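PDB 3MMI: myosin-4 from Saccharomyces cerevisiae, which is a type V myosin motor that helps localise mRNAs such as ASH1 to the bud through SHE3, its globular tail being the part crystallised here. Local coordinates for residues A[109-112]-A[113-116]; A[135-138]-A[139-143]; A[209-212]-A[213-216]. All coordinates share one frame; numbering follows the deposited sequence.

Contact 1: A[109-112]-A[113-116]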
loop_
_atom_site.group_PDB
_atom_site.type_symbol
_atom_site.label_atom_id
_atom_site.label_comp_id
_atom_site.label_asym_id
_atom_site.label_seq_id
_atom_site.Cartn_x
_atom_site.Cartn_y
_atom_site.Cartn_z
ATOM N N SER A 109 9.489 11.471 -3.323
ATOM C CA SER A 109 8.183 11.732 -3.864
ATOM C C SER A 109 8.145 13.045 -4.591
ATOM O O SER A 109 7.216 13.308 -5.347
ATOM C CB SER A 109 7.046 11.666 -2.821
ATOM O OG SER A 109 6.933 12.934 -2.162
ATOM N N ARG A 110 9.185 13.819 -4.444
ATOM C CA ARG A 110 9.248 15.142 -5.070
ATOM C C ARG A 110 10.040 15.101 -6.388
ATOM O O ARG A 110 10.065 16.074 -7.088
ATOM C CB ARG A 110 9.904 16.167 -4.075
ATOM C CG ARG A 110 8.963 16.611 -2.920
ATOM C CD ARG A 110 9.587 16.944 -1.594
ATOM N NE ARG A 110 8.597 16.777 -0.470
ATOM C CZ ARG A 110 7.768 17.746 -0.150
ATOM N NH1 ARG A 110 7.769 18.836 -0.868
ATOM N NH2 ARG A 110 6.960 17.652 0.846
ATOM N N LEU A 111 10.765 14.026 -6.658
ATOM C CA LEU A 111 11.583 13.906 -7.920
ATOM C C LEU A 111 10.744 14.040 -9.211
ATOM O O LEU A 111 11.074 14.796 -10.084
ATOM C CB LEU A 111 12.371 12.597 -7.945
ATOM C CG LEU A 111 13.684 12.526 -7.247
ATOM C CD1 LEU A 111 14.282 11.192 -7.421
ATOM C CD2 LEU A 111 14.579 13.577 -7.926
ATOM N N PRO A 112 9.601 13.352 -9.307
ATOM C CA PRO A 112 8.710 13.514 -10.462
ATOM C C PRO A 112 8.206 14.928 -10.733
ATOM O O PRO A 112 8.239 15.381 -11.895
ATOM C CB PRO A 112 7.535 12.598 -10.101
ATOM C CG PRO A 112 8.109 11.562 -9.339
ATOM C CD PRO A 112 9.082 12.288 -8.431
ATOM N N ALA A 113 7.756 15.653 -9.706
ATOM C CA ALA A 113 7.348 17.055 -9.928
ATOM C C ALA A 113 8.522 18.001 -10.195
ATOM O O ALA A 113 8.323 19.002 -10.893
ATOM C CB ALA A 113 6.465 17.641 -8.724
ATOM N N PHE A 114 9.733 17.663 -9.673
ATOM C CA PHE A 114 10.980 18.442 -9.912
ATOM C C PHE A 114 11.235 18.372 -11.405
ATOM O O PHE A 114 11.250 19.403 -12.038
ATOM C CB PHE A 114 12.161 17.862 -9.118
ATOM C CG PHE A 114 13.522 18.234 -9.677
ATOM C CD1 PHE A 114 13.998 19.551 -9.558
ATOM C CD2 PHE A 114 14.312 17.289 -10.307
ATOM C CE1 PHE A 114 15.247 19.922 -10.084
ATOM C CE2 PHE A 114 15.578 17.637 -10.838
ATOM C CZ PHE A 114 16.044 18.956 -10.724
ATOM N N ALA A 115 11.298 17.145 -11.973
ATOM C CA ALA A 115 11.458 16.942 -13.418
ATOM C C ALA A 115 10.429 17.685 -14.245
ATOM O O ALA A 115 10.771 18.306 -15.259
ATOM C CB ALA A 115 11.498 15.407 -13.831
ATOM N N ALA A 116 9.172 17.657 -13.801
ATOM C CA ALA A 116 8.095 18.398 -14.495
ATOM C C ALA A 116 8.325 19.866 -14.410
ATOM O O ALA A 116 8.113 20.565 -15.435
ATOM C CB ALA A 116 6.702 18.078 -13.931
#
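F114 swings its CG anti to the backbone N (chi1 158°), and L111 keeps its CG beside its own N (chi1 -84°), bringing CD2 of L111 to 4.4 Å from CD2 of F114. This loose apolar touch spans three residues along the first turns of helix 111-119. The oxygen of L111 lies at the edge of the F114 ring, near its plane, and is closer to the CB of F114, at 3.4 Å. Both side chains also meet helix 53-67, L111 at I55 and F114 at T59, V62 and S63. The backbone supplies the stronger links. F114 N donates to R110 O at 3.1 Å, A115 N to L111 O at 3.0 Å, and A116 N to P112 O at 3.1 Å. The middle bond is almost straight, with an N-H...O angle of 176°; the other two are more bent. R110 contributes its carbonyl; its guanidinium serves other partners, NE bonding to S106 O and NH2 weakly to Q206 O. P112 has no N-H and joins this run of i to i+4 bonds through its carbonyl alone, while its ring packs against T145 of helix 132-168 and L358. Near the start of a helix a proline costs little, because first-turn nitrogens have no carbonyl of a preceding turn to bond. The chemistry implies a short helix held by backbone hydrogen bonds, leaving L111 and F114 to pack on helix 53-67.

Contact 2: A[135-138]-A[139-143]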
loop_
_atom_site.group_PDB
_atom_site.type_symbol
_atom_site.label_atom_id
_atom_site.label_comp_id
_atom_site.label_asym_id
_atom_site.label_seq_id
_atom_site.Cartn_x
_atom_site.Cartn_y
_atom_site.Cartn_z
ATOM N N LEU A 135 14.155 18.539 -22.972
ATOM C CA LEU A 135 12.781 18.278 -22.711
ATOM C C LEU A 135 12.395 16.773 -22.693
ATOM O O LEU A 135 11.680 16.339 -21.786
ATOM C CB LEU A 135 11.877 18.976 -23.699
ATOM C CG LEU A 135 11.739 20.480 -23.499
ATOM C CD1 LEU A 135 10.729 20.968 -24.496
ATOM C CD2 LEU A 135 11.307 20.865 -22.089
ATOM N N ILE A 136 12.874 16.008 -23.676
ATOM C CA ILE A 136 12.743 14.580 -23.713
ATOM C C ILE A 136 13.424 13.890 -22.550
ATOM O O ILE A 136 12.796 13.001 -21.959
ATOM C CB ILE A 136 13.299 13.975 -25.035
ATOM C CG1 ILE A 136 12.404 14.376 -26.217
ATOM C CG2 ILE A 136 13.494 12.452 -24.969
ATOM C CD1 ILE A 136 13.058 14.078 -27.603
ATOM N N TYR A 137 14.686 14.240 -22.239
ATOM C CA TYR A 137 15.325 13.715 -21.031
ATOM C C TYR A 137 14.413 13.900 -19.767
ATOM O O TYR A 137 14.226 13.000 -19.002
ATOM C CB TYR A 137 16.733 14.343 -20.813
ATOM C CG TYR A 137 17.332 13.910 -19.542
ATOM C CD1 TYR A 137 17.973 12.687 -19.429
ATOM C CD2 TYR A 137 17.186 14.736 -18.374
ATOM C CE1 TYR A 137 18.478 12.272 -18.237
ATOM C CE2 TYR A 137 17.736 14.336 -17.140
ATOM C CZ TYR A 137 18.350 13.109 -17.085
ATOM O OH TYR A 137 18.834 12.642 -15.884
ATOM N N LEU A 138 13.878 15.097 -19.582
ATOM C CA LEU A 138 13.235 15.439 -18.355
ATOM C C LEU A 138 11.900 14.716 -18.308
ATOM O O LEU A 138 11.439 14.280 -17.241
ATOM C CB LEU A 138 13.031 16.937 -18.230
ATOM C CG LEU A 138 14.262 17.831 -17.965
ATOM C CD1 LEU A 138 13.724 19.230 -18.078
ATOM C CD2 LEU A 138 14.812 17.579 -16.564
ATOM N N ASN A 139 11.276 14.582 -19.470
ATOM C CA ASN A 139 10.073 13.770 -19.606
ATOM C C ASN A 139 10.307 12.348 -19.166
ATOM O O ASN A 139 9.495 11.769 -18.427
ATOM C CB ASN A 139 9.592 13.763 -21.037
ATOM C CG ASN A 139 8.123 13.434 -21.145
ATOM O OD1 ASN A 139 7.260 14.189 -20.681
ATOM N ND2 ASN A 139 7.836 12.300 -21.745
ATOM N N ASP A 140 11.471 11.823 -19.513
ATOM C CA ASP A 140 11.780 10.463 -19.202
ATOM C C ASP A 140 12.118 10.383 -17.753
ATOM O O ASP A 140 11.814 9.374 -17.125
ATOM C CB ASP A 140 12.946 10.004 -20.041
ATOM C CG ASP A 140 13.284 8.564 -19.861
ATOM O OD1 ASP A 140 12.526 7.683 -20.294
ATOM O OD2 ASP A 140 14.328 8.285 -19.307
ATOM N N LEU A 141 12.765 11.433 -17.219
ATOM C CA LEU A 141 13.212 11.422 -15.827
ATOM C C LEU A 141 11.940 11.332 -14.959
ATOM O O LEU A 141 11.876 10.621 -13.966
ATOM C CB LEU A 141 14.069 12.677 -15.529
ATOM C CG LEU A 141 14.477 12.932 -14.082
ATOM C CD1 LEU A 141 15.424 11.873 -13.604
ATOM C CD2 LEU A 141 15.115 14.315 -13.916
ATOM N N GLU A 142 10.935 12.067 -15.377
ATOM C CA GLU A 142 9.718 12.116 -14.651
ATOM C C GLU A 142 8.993 10.726 -14.617
ATOM O O GLU A 142 8.578 10.257 -13.558
ATOM C CB GLU A 142 8.808 13.152 -15.228
ATOM C CG GLU A 142 7.502 13.090 -14.533
ATOM C CD GLU A 142 6.541 14.128 -15.023
ATOM O OE1 GLU A 142 6.945 14.950 -15.800
ATOM O OE2 GLU A 142 5.361 14.200 -14.624
ATOM N N ASN A 143 8.936 10.030 -15.744
ATOM C CA ASN A 143 8.301 8.734 -15.731
ATOM C C ASN A 143 9.117 7.707 -14.989
ATOM O O ASN A 143 8.548 6.918 -14.214
ATOM C CB ASN A 143 7.931 8.214 -17.131
ATOM C CG ASN A 143 7.077 9.207 -17.942
ATOM O OD1 ASN A 143 6.185 9.871 -17.425
ATOM N ND2 ASN A 143 7.366 9.298 -19.252
#
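N139 lays its CB 3.4 Å from L135 O, and its backbone N donates to that same oxygen at 2.9 Å. Its amide stands on an exposed flank. D140 follows with a divided hydrogen bond: its N reaches I136 O at 3.0 Å and, weakly and at a poorer angle, Y137 O. The bond to I136 O and its fellows are i to i+4, as in any alpha helix, while the weak arm to Y137 O is i to i+3; this is the opening part of helix 132-168, a long helix of the all-helical globular tail of the type V myosin. L141 turns to the inner side. Its N donates to Y137 O at 2.8 Å in the carbonyl plane. With CG anti to the backbone N (chi1 172°), its CD2 meets two side chains: CE2 of Y137 at 4.2 Å and CD2 of L138 at the same distance. L141 approaches the phenol obliquely, while its CD1 stands near the OH of Y137, a hydroxyl that is hydrogen-bonded to S74 of helix 71-91. I78 of that helix also touches L141. E142 closes the next turn, its N bonding to L138 O at 2.9 Å. With CG anti to the backbone N (chi1 175°) and the chain extended beyond it, the carboxylate reaches toward helix 111-119, where OE1 forms a salt bridge to NZ of K119.

Contact 3: A[209-212]-A[213-216]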
loop_
_atom_site.group_PDB
_atom_site.type_symbol
_atom_site.label_atom_id
_atom_site.label_comp_id
_atom_site.label_asym_id
_atom_site.label_seq_id
_atom_site.Cartn_x
_atom_site.Cartn_y
_atom_site.Cartn_z
ATOM N N ASP A 209 -0.226 16.420 0.622
ATOM C CA ASP A 209 -1.583 16.028 0.932
ATOM C C ASP A 209 -2.133 14.851 0.122
ATOM O O ASP A 209 -2.655 13.906 0.697
ATOM C CB ASP A 209 -2.550 17.194 0.789
ATOM C CG ASP A 209 -2.937 17.768 2.142
ATOM O OD1 ASP A 209 -3.780 17.141 2.882
ATOM O OD2 ASP A 209 -2.350 18.836 2.508
ATOM N N SER A 210 -2.032 14.913 -1.192
ATOM C CA SER A 210 -2.518 13.874 -2.015
ATOM C C SER A 210 -1.768 12.566 -1.807
ATOM O O SER A 210 -2.377 11.540 -2.014
ATOM C CB SER A 210 -2.403 14.292 -3.470
ATOM O OG SER A 210 -1.011 14.533 -3.735
ATOM N N MET A 211 -0.505 12.555 -1.391
ATOM C CA MET A 211 0.111 11.304 -1.043
ATOM C C MET A 211 -0.286 10.795 0.354
ATOM O O MET A 211 -0.252 9.590 0.654
ATOM C CB MET A 211 1.613 11.446 -1.215
ATOM C CG MET A 211 2.402 10.148 -1.210
ATOM S SD MET A 211 2.017 8.878 -2.500
ATOM C CE MET A 211 1.830 9.872 -3.928
ATOM N N HIS A 212 -0.608 11.729 1.255
ATOM C CA HIS A 212 -1.025 11.423 2.645
ATOM C C HIS A 212 -2.320 10.626 2.647
ATOM O O HIS A 212 -2.435 9.563 3.236
ATOM C CB HIS A 212 -1.295 12.747 3.329
ATOM C CG HIS A 212 -1.330 12.693 4.820
ATOM N ND1 HIS A 212 -0.599 13.568 5.593
ATOM C CD2 HIS A 212 -2.091 11.964 5.682
ATOM C CE1 HIS A 212 -0.911 13.388 6.868
ATOM N NE2 HIS A 212 -1.802 12.408 6.954
ATOM N N THR A 213 -3.270 11.121 1.883
ATOM C CA THR A 213 -4.512 10.397 1.640
ATOM C C THR A 213 -4.316 9.107 0.873
ATOM O O THR A 213 -4.933 8.084 1.208
ATOM C CB THR A 213 -5.616 11.265 0.874
ATOM O OG1 THR A 213 -5.142 11.619 -0.454
ATOM C CG2 THR A 213 -5.833 12.531 1.604
ATOM N N LYS A 214 -3.429 9.089 -0.119
ATOM C CA LYS A 214 -3.155 7.777 -0.784
ATOM C C LYS A 214 -2.615 6.739 0.233
ATOM O O LYS A 214 -3.037 5.584 0.248
ATOM C CB LYS A 214 -2.245 7.952 -2.033
ATOM C CG LYS A 214 -1.690 6.731 -2.524
ATOM C CD LYS A 214 -1.098 6.832 -3.920
ATOM C CE LYS A 214 -1.473 5.572 -4.720
ATOM N NZ LYS A 214 -0.930 4.405 -4.154
ATOM N N ILE A 215 -1.627 7.152 1.037
ATOM C CA ILE A 215 -1.036 6.261 2.062
ATOM C C ILE A 215 -2.148 5.667 2.977
ATOM O O ILE A 215 -2.125 4.469 3.324
ATOM C CB ILE A 215 0.082 6.928 2.865
ATOM C CG1 ILE A 215 1.319 7.143 1.989
ATOM C CG2 ILE A 215 0.479 5.962 4.053
ATOM C CD1 ILE A 215 2.284 8.063 2.389
ATOM N N PHE A 216 -3.123 6.479 3.332
ATOM C CA PHE A 216 -4.155 5.994 4.206
ATOM C C PHE A 216 -5.109 5.000 3.478
ATOM O O PHE A 216 -5.574 4.056 4.082
ATOM C CB PHE A 216 -5.004 7.145 4.808
ATOM C CG PHE A 216 -4.316 7.921 5.977
ATOM C CD1 PHE A 216 -3.240 7.378 6.722
ATOM C CD2 PHE A 216 -4.776 9.180 6.328
ATOM C CE1 PHE A 216 -2.642 8.097 7.802
ATOM C CE2 PHE A 216 -4.165 9.911 7.396
ATOM C CZ PHE A 216 -3.102 9.344 8.121
#
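The imidazole of H212 stands against the phenyl of F216 in the first two turns of helix 209-234, one of the helices of the all-helical globular tail, and the two form an offset edge-to-face pair. The imidazole edge is turned to the phenyl face, with the ring centroids 4.9 Å apart and the planes at 81°. H212 has CG anti to its backbone N (chi1 -163°), whereas the CG of F216 sits beside its own N (chi1 -77°), and these different rotations put both rings on one flank. There H212 NE2 is hydrogen-bonded to OD1 of D199, and W256 adds a second edge-to-face pair to F216. Trimmed to an alanine, F216 would probably leave the imidazole edge without its aromatic partner and a gap beside L202. On another flank M211, bent at chi2 and chi3, runs alongside K214, its SD 4.0 Å from CD of K214, and K214 carries NZ on to a salt bridge with D218. M211 CG also meets CD1 of I215 at 4.2 Å. T213 holds OG1 between its backbone N and carbonyl carbon, giving a weak hydrogen bond to S210 O. Closest of the ring contacts is H212 CD2 to F216 CE2, at 3.4 Å.

All three are local contacts in or at the start of a helix inside the globular tail, yet their surroundings differ. Contact 3 lies deepest, its centre about 11 Å from the centre of the chain, and has the most buried residues; the centres of contacts 1 and 2 lie about 21 and 26 Å from it, with contact 2 the most exposed. Contacts 1 and 2 sit on consecutive helices and touch directly, A115 CB lying 3.6 Å from L138 O. Contact 3 touches neither, but F149 of helix 132-168 borders both S109 and M211. Contact 1 is mostly backbone bonding with one loose apolar touch, contact 2 has Y137, L138 and L141 inside and mostly polar residues outside, and contact 3 pairs aromatic rings.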